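Local coordinates for protein adenine phosphoribosyltransferase, putative (Trypanosoma brucei brucei, PDB 5VN4) that probably catalyses the salvage of adenine, joining it to 5-phospho-alpha-D-ribose 1-diphosphate to give AMP and diphosphate, at residues F144-I157 with V170-L184. Residues are numbered along the deposited sequence; the frame is centred on the assembly and turned at random. Where two conformers were deposited one is given.
Sequences FDKNSRVVLIDDVI and VDACGATLVEVAGIL. With HSX (5-O-phosphono-alpha-D-ribofuranose), chain D; ADE (adenine), chain C.
Val150 N donates a hydrogen bond to Thr176 O at 2.8 Å, and Val150 O takes the N-H of Val178. These bonds belong to a parallel strand pair in the core sheet of a type I phosphoribosyltransferase, a beta-alpha-beta unit whose strands 149-153 and 176-182 are joined through helix 161-172. Arg149 can be followed outward in the conformer given, one of two. Arg149 CB lies 3.7 Å from Val178 CG2, and its CG runs beside Thr176 CB. The chain then bends at chi3 (44°), which folds the guanidinium back over Val178. Val178 CG2 sits 3.7 Å from Arg149 NH2, beneath the centre of one face. Arg149 NE donates a hydrogen bond to Pro80 O, outside the two strands. On the other side of the sheet, Leu152 CD1 meets Leu177 CD1, the two side chains crossing at about a right angle. Before the first strand, Phe144 packs on the end of the helix. Cys173 SG makes a sulfur-aromatic contact over the Phe144 ring, and Ala175 CB touches the ring edge in plane. At the far end Asp154 and Asp155 supply part of the ribose 5-phosphate site. Asp155 O accepts from both Ile183 N and Leu184 N, and Asp155 OD2 forms a salt bridge with Arg90. The O2 hydroxyl of HSX donates a hydrogen bond to Asp155 OD1, and the O3 hydroxyl donates one to Asp154 OD2 at 2.5 Å.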
loop_
_atom_site.group_PDB
_atom_site.type_symbol
_atom_site.label_atom_id
_atom_site.label_comp_id
_atom_site.label_asym_id
_atom_site.label_seq_id
_atom_site.Cartn_x
_atom_site.Cartn_y
_atom_site.Cartn_z
ATOM N N PHE A 144 9.682 -15.229 -5.998
ATOM C CA PHE A 144 9.805 -16.294 -5.012
ATOM C C PHE A 144 9.742 -17.605 -5.787
ATOM O O PHE A 144 9.432 -17.617 -6.981
ATOM C CB PHE A 144 8.718 -16.182 -3.933
ATOM C CG PHE A 144 7.330 -16.407 -4.452
ATOM C CD1 PHE A 144 6.666 -15.412 -5.146
ATOM C CD2 PHE A 144 6.706 -17.631 -4.279
ATOM C CE1 PHE A 144 5.398 -15.625 -5.642
ATOM C CE2 PHE A 144 5.432 -17.843 -4.766
ATOM C CZ PHE A 144 4.784 -16.847 -5.457
ATOM N N ASP A 145 10.061 -18.710 -5.116
ATOM C CA ASP A 145 10.156 -19.982 -5.840
ATOM C C ASP A 145 9.798 -21.140 -4.913
ATOM O O ASP A 145 9.295 -20.943 -3.803
ATOM C CB ASP A 145 11.513 -20.123 -6.554
ATOM C CG ASP A 145 12.681 -20.362 -5.600
ATOM O OD1 ASP A 145 12.483 -20.617 -4.395
ATOM O OD2 ASP A 145 13.832 -20.299 -6.074
ATOM N N LYS A 146 10.067 -22.367 -5.375
ATOM C CA LYS A 146 9.614 -23.542 -4.641
ATOM C C LYS A 146 10.301 -23.704 -3.291
ATOM O O LYS A 146 9.799 -24.447 -2.442
ATOM C CB LYS A 146 9.759 -24.810 -5.495
ATOM C CG LYS A 146 11.149 -25.059 -6.043
ATOM C CD LYS A 146 11.158 -26.270 -6.969
ATOM C CE LYS A 146 12.534 -26.508 -7.537
ATOM N NZ LYS A 146 13.503 -26.759 -6.443
ATOM N N ASN A 147 11.419 -23.023 -3.069
ATOM C CA ASN A 147 12.115 -23.092 -1.795
ATOM C C ASN A 147 11.702 -21.980 -0.843
ATOM O O ASN A 147 12.264 -21.871 0.252
ATOM C CB ASN A 147 13.628 -23.100 -2.033
ATOM C CG ASN A 147 14.078 -24.350 -2.760
ATOM O OD1 ASN A 147 13.685 -25.455 -2.395
ATOM N ND2 ASN A 147 14.864 -24.182 -3.813
ATOM N N SER A 148 10.726 -21.165 -1.226
ATOM C CA SER A 148 10.292 -20.050 -0.405
ATOM C C SER A 148 9.253 -20.498 0.617
ATOM O O SER A 148 8.514 -21.465 0.409
ATOM C CB SER A 148 9.701 -18.955 -1.292
ATOM O OG SER A 148 10.645 -18.543 -2.273
ATOM N N ARG A 149 9.221 -19.783 1.738
ATOM C CA ARG A 149 8.212 -19.961 2.777
ATOM C C ARG A 149 7.508 -18.620 2.928
ATOM O O ARG A 149 8.095 -17.659 3.440
ATOM C CB ARG A 149 8.859 -20.419 4.084
ATOM C CG ARG A 149 9.332 -21.877 4.047
ATOM C CD ARG A 149 10.115 -22.268 5.293
ATOM N NE ARG A 149 9.475 -21.788 6.515
ATOM C CZ ARG A 149 8.515 -22.436 7.168
ATOM N NH1 ARG A 149 8.067 -23.603 6.718
ATOM N NH2 ARG A 149 7.999 -21.911 8.273
ATOM N N VAL A 150 6.261 -18.548 2.469
ATOM C CA VAL A 150 5.614 -17.256 2.293
ATOM C C VAL A 150 4.413 -17.066 3.214
ATOM O O VAL A 150 3.739 -18.015 3.629
ATOM C CB VAL A 150 5.241 -17.000 0.814
ATOM C CG1 VAL A 150 6.433 -17.254 -0.091
ATOM C CG2 VAL A 150 4.070 -17.851 0.403
ATOM N N VAL A 151 4.145 -15.800 3.515
ATOM C CA VAL A 151 2.924 -15.369 4.185
ATOM C C VAL A 151 2.169 -14.475 3.215
ATOM O O VAL A 151 2.770 -13.585 2.606
ATOM C CB VAL A 151 3.250 -14.596 5.479
ATOM C CG1 VAL A 151 2.011 -13.881 6.034
ATOM C CG2 VAL A 151 3.851 -15.528 6.509
ATOM N N LEU A 152 0.866 -14.718 3.061
ATOM C CA LEU A 152 -0.026 -13.821 2.328
ATOM C C LEU A 152 -0.672 -12.861 3.318
ATOM O O LEU A 152 -1.153 -13.294 4.369
ATOM C CB LEU A 152 -1.129 -14.629 1.642
ATOM C CG LEU A 152 -0.711 -15.432 0.414
ATOM C CD1 LEU A 152 -1.801 -16.439 0.061
ATOM C CD2 LEU A 152 -0.416 -14.513 -0.747
ATOM N N ILE A 153 -0.686 -11.561 2.997
ATOM C CA ILE A 153 -1.261 -10.566 3.898
ATOM C C ILE A 153 -2.223 -9.641 3.156
ATOM O O ILE A 153 -1.963 -9.220 2.021
ATOM C CB ILE A 153 -0.181 -9.780 4.682
ATOM C CG1 ILE A 153 -0.813 -8.933 5.793
ATOM C CG2 ILE A 153 0.675 -8.914 3.751
ATOM C CD1 ILE A 153 0.184 -8.442 6.829
ATOM N N ASP A 154 -3.347 -9.341 3.808
ATOM C CA ASP A 154 -4.328 -8.376 3.329
ATOM C C ASP A 154 -4.921 -7.686 4.551
ATOM O O ASP A 154 -4.619 -8.050 5.689
ATOM C CB ASP A 154 -5.405 -9.078 2.502
ATOM C CG ASP A 154 -5.975 -8.201 1.411
ATOM O OD1 ASP A 154 -5.685 -6.979 1.406
ATOM O OD2 ASP A 154 -6.693 -8.753 0.545
ATOM N N ASP A 155 -5.786 -6.691 4.324
ATOM C CA ASP A 155 -6.471 -6.106 5.476
ATOM C C ASP A 155 -7.664 -6.956 5.921
ATOM O O ASP A 155 -7.716 -7.416 7.066
ATOM C CB ASP A 155 -6.812 -4.618 5.277
ATOM C CG ASP A 155 -7.901 -4.366 4.250
ATOM O OD1 ASP A 155 -7.985 -5.109 3.244
ATOM O OD2 ASP A 155 -8.651 -3.374 4.443
ATOM N N VAL A 156 -8.613 -7.202 5.018
ATOM C CA VAL A 156 -9.856 -7.901 5.333
ATOM C C VAL A 156 -9.858 -9.244 4.622
ATOM O O VAL A 156 -9.489 -9.332 3.446
ATOM C CB VAL A 156 -11.075 -7.068 4.887
ATOM C CG1 VAL A 156 -12.382 -7.834 5.143
ATOM C CG2 VAL A 156 -11.093 -5.721 5.594
ATOM N N ILE A 157 -10.296 -10.282 5.327
ATOM C CA ILE A 157 -10.669 -11.559 4.725
ATOM C C ILE A 157 -12.169 -11.720 4.914
ATOM O O ILE A 157 -12.657 -11.776 6.051
ATOM C CB ILE A 157 -9.888 -12.739 5.321
ATOM C CG1 ILE A 157 -8.377 -12.542 5.104
ATOM C CG2 ILE A 157 -10.360 -14.044 4.668
ATOM C CD1 ILE A 157 -7.508 -13.527 5.804
ATOM N N VAL A 170 0.841 -18.559 -5.300
ATOM C CA VAL A 170 1.841 -19.277 -4.511
ATOM C C VAL A 170 2.014 -20.689 -5.054
ATOM O O VAL A 170 3.139 -21.175 -5.236
ATOM C CB VAL A 170 1.437 -19.277 -3.024
ATOM C CG1 VAL A 170 2.349 -20.190 -2.217
ATOM C CG2 VAL A 170 1.449 -17.861 -2.468
ATOM N N ASP A 171 0.893 -21.353 -5.333
ATOM C CA ASP A 171 0.894 -22.699 -5.887
ATOM C C ASP A 171 1.600 -22.748 -7.238
ATOM O O ASP A 171 2.266 -23.741 -7.562
ATOM C CB ASP A 171 -0.561 -23.159 -6.012
ATOM C CG ASP A 171 -0.688 -24.587 -6.468
ATOM O OD1 ASP A 171 -0.445 -25.489 -5.638
ATOM O OD2 ASP A 171 -1.049 -24.800 -7.643
ATOM N N ALA A 172 1.485 -21.680 -8.028
ATOM C CA ALA A 172 2.105 -21.636 -9.348
ATOM C C ALA A 172 3.624 -21.688 -9.290
ATOM O O ALA A 172 4.253 -22.014 -10.303
ATOM C CB ALA A 172 1.651 -20.384 -10.103
ATOM N N CYS A 173 4.225 -21.368 -8.145
ATOM C CA CYS A 173 5.666 -21.468 -7.971
ATOM C C CYS A 173 6.075 -22.602 -7.043
ATOM O O CYS A 173 7.275 -22.768 -6.780
ATOM C CB CYS A 173 6.245 -20.141 -7.470
ATOM S SG CYS A 173 5.961 -18.735 -8.569
ATOM N N GLY A 174 5.122 -23.390 -6.551
ATOM C CA GLY A 174 5.451 -24.525 -5.713
ATOM C C GLY A 174 5.952 -24.167 -4.335
ATOM O O GLY A 174 6.537 -25.012 -3.657
ATOM N N ALA A 175 5.728 -22.937 -3.892
ATOM C CA ALA A 175 6.263 -22.475 -2.622
ATOM C C ALA A 175 5.433 -23.005 -1.456
ATOM O O ALA A 175 4.294 -23.457 -1.615
ATOM C CB ALA A 175 6.258 -20.950 -2.578
ATOM N N THR A 176 6.020 -22.942 -0.264
ATOM C CA THR A 176 5.314 -23.310 0.956
ATOM C C THR A 176 4.543 -22.101 1.467
ATOM O O THR A 176 5.124 -21.027 1.668
ATOM C CB THR A 176 6.301 -23.802 2.011
ATOM O OG1 THR A 176 6.896 -25.026 1.562
ATOM C CG2 THR A 176 5.593 -24.044 3.340
ATOM N N LEU A 177 3.236 -22.266 1.657
ATOM C CA LEU A 177 2.402 -21.217 2.231
ATOM C C LEU A 177 2.342 -21.454 3.735
ATOM O O LEU A 177 1.765 -22.446 4.195
ATOM C CB LEU A 177 1.013 -21.227 1.597
ATOM C CG LEU A 177 0.025 -20.183 2.133
ATOM C CD1 LEU A 177 0.591 -18.764 2.040
ATOM C CD2 LEU A 177 -1.310 -20.273 1.412
ATOM N N VAL A 178 2.971 -20.561 4.497
ATOM C CA VAL A 178 3.064 -20.741 5.941
ATOM C C VAL A 178 1.786 -20.292 6.636
ATOM O O VAL A 178 1.274 -20.983 7.523
ATOM C CB VAL A 178 4.302 -19.996 6.471
ATOM C CG1 VAL A 178 4.392 -20.097 7.989
ATOM C CG2 VAL A 178 5.563 -20.540 5.818
ATOM N N GLU A 179 1.258 -19.133 6.257
ATOM C CA GLU A 179 0.144 -18.545 6.976
ATOM C C GLU A 179 -0.492 -17.500 6.084
ATOM O O GLU A 179 0.163 -16.920 5.208
ATOM C CB GLU A 179 0.646 -17.889 8.269
ATOM C CG GLU A 179 -0.412 -17.344 9.182
ATOM C CD GLU A 179 0.101 -17.191 10.594
ATOM O OE1 GLU A 179 0.278 -18.223 11.274
ATOM O OE2 GLU A 179 0.322 -16.044 11.023
ATOM N N VAL A 180 -1.776 -17.270 6.333
ATOM C CA VAL A 180 -2.548 -16.181 5.759
ATOM C C VAL A 180 -2.839 -15.203 6.891
ATOM O O VAL A 180 -3.299 -15.617 7.962
ATOM C CB VAL A 180 -3.851 -16.746 5.166
ATOM C CG1 VAL A 180 -4.915 -15.679 5.023
ATOM C CG2 VAL A 180 -3.563 -17.450 3.836
ATOM N N ALA A 181 -2.548 -13.919 6.668
ATOM C CA ALA A 181 -2.620 -12.898 7.711
ATOM C C ALA A 181 -3.531 -11.749 7.296
ATOM O O ALA A 181 -3.525 -11.321 6.138
ATOM C CB ALA A 181 -1.232 -12.319 8.020
ATOM N N GLY A 182 -4.281 -11.220 8.263
ATOM C CA GLY A 182 -5.073 -10.025 8.040
ATOM C C GLY A 182 -5.373 -9.330 9.352
ATOM O O GLY A 182 -5.018 -9.811 10.430
ATOM N N ILE A 183 -6.056 -8.187 9.257
ATOM C CA ILE A 183 -6.486 -7.498 10.469
ATOM C C ILE A 183 -7.966 -7.677 10.796
ATOM O O ILE A 183 -8.353 -7.470 11.956
ATOM C CB ILE A 183 -6.063 -6.011 10.526
ATOM C CG1 ILE A 183 -6.673 -5.203 9.369
ATOM C CG2 ILE A 183 -4.542 -5.912 10.566
ATOM C CD1 ILE A 183 -6.457 -3.699 9.512
ATOM N N LEU A 184 -8.793 -8.083 9.827
ATOM C CA LEU A 184 -10.228 -8.249 10.049
ATOM C C LEU A 184 -10.706 -9.471 9.282
ATOM O O LEU A 184 -10.591 -9.521 8.055
ATOM C CB LEU A 184 -10.992 -7.002 9.592
ATOM C CG LEU A 184 -12.515 -7.101 9.669
ATOM C CD1 LEU A 184 -12.993 -7.305 11.096
ATOM C CD2 LEU A 184 -13.132 -5.863 9.080
HETATM C C1 HSX D . -11.097 -5.941 -0.421
HETATM O O4 HSX D . -11.600 -7.265 -0.667
HETATM C C2 HSX D . -10.126 -6.138 0.728
HETATM O O2 HSX D . -9.149 -5.091 0.792
HETATM C C3 HSX D . -9.536 -7.500 0.434
HETATM O O3 HSX D . -8.535 -7.418 -0.598
HETATM C C4 HSX D . -10.730 -8.259 -0.128
HETATM C C5 HSX D . -11.456 -9.093 0.929
HETATM O O5 HSX D . -12.664 -9.640 0.394
HETATM P "P'" HSX D . -12.769 -11.201 -0.031
HETATM O O1X HSX D . -12.006 -11.403 -1.327
HETATM O O2X HSX D . -12.213 -12.005 1.113
HETATM O O3X HSX D . -14.264 -11.388 -0.195
HETATM O O1 HSX D . -10.407 -5.465 -1.585
HETATM N N9 ADE C . -13.405 -6.023 1.689
HETATM C C8 ADE C . -14.304 -7.033 1.541
HETATM N N7 ADE C . -15.330 -6.953 2.360
HETATM C C5 ADE C . -15.079 -5.812 3.098
HETATM C C6 ADE C . -15.793 -5.176 4.143
HETATM N N6 ADE C . -16.960 -5.630 4.641
HETATM N N1 ADE C . -15.263 -4.048 4.657
HETATM C C2 ADE C . -14.100 -3.600 4.162
HETATM N N3 ADE C . -13.346 -4.105 3.187
HETATM C C4 ADE C . -13.895 -5.227 2.695
HETATM O O HOH W 1 9.489 -22.184 -8.358
HETATM O O HOH W 2 9.283 -24.088 0.300
HETATM O O HOH W 3 8.572 -26.056 4.290
#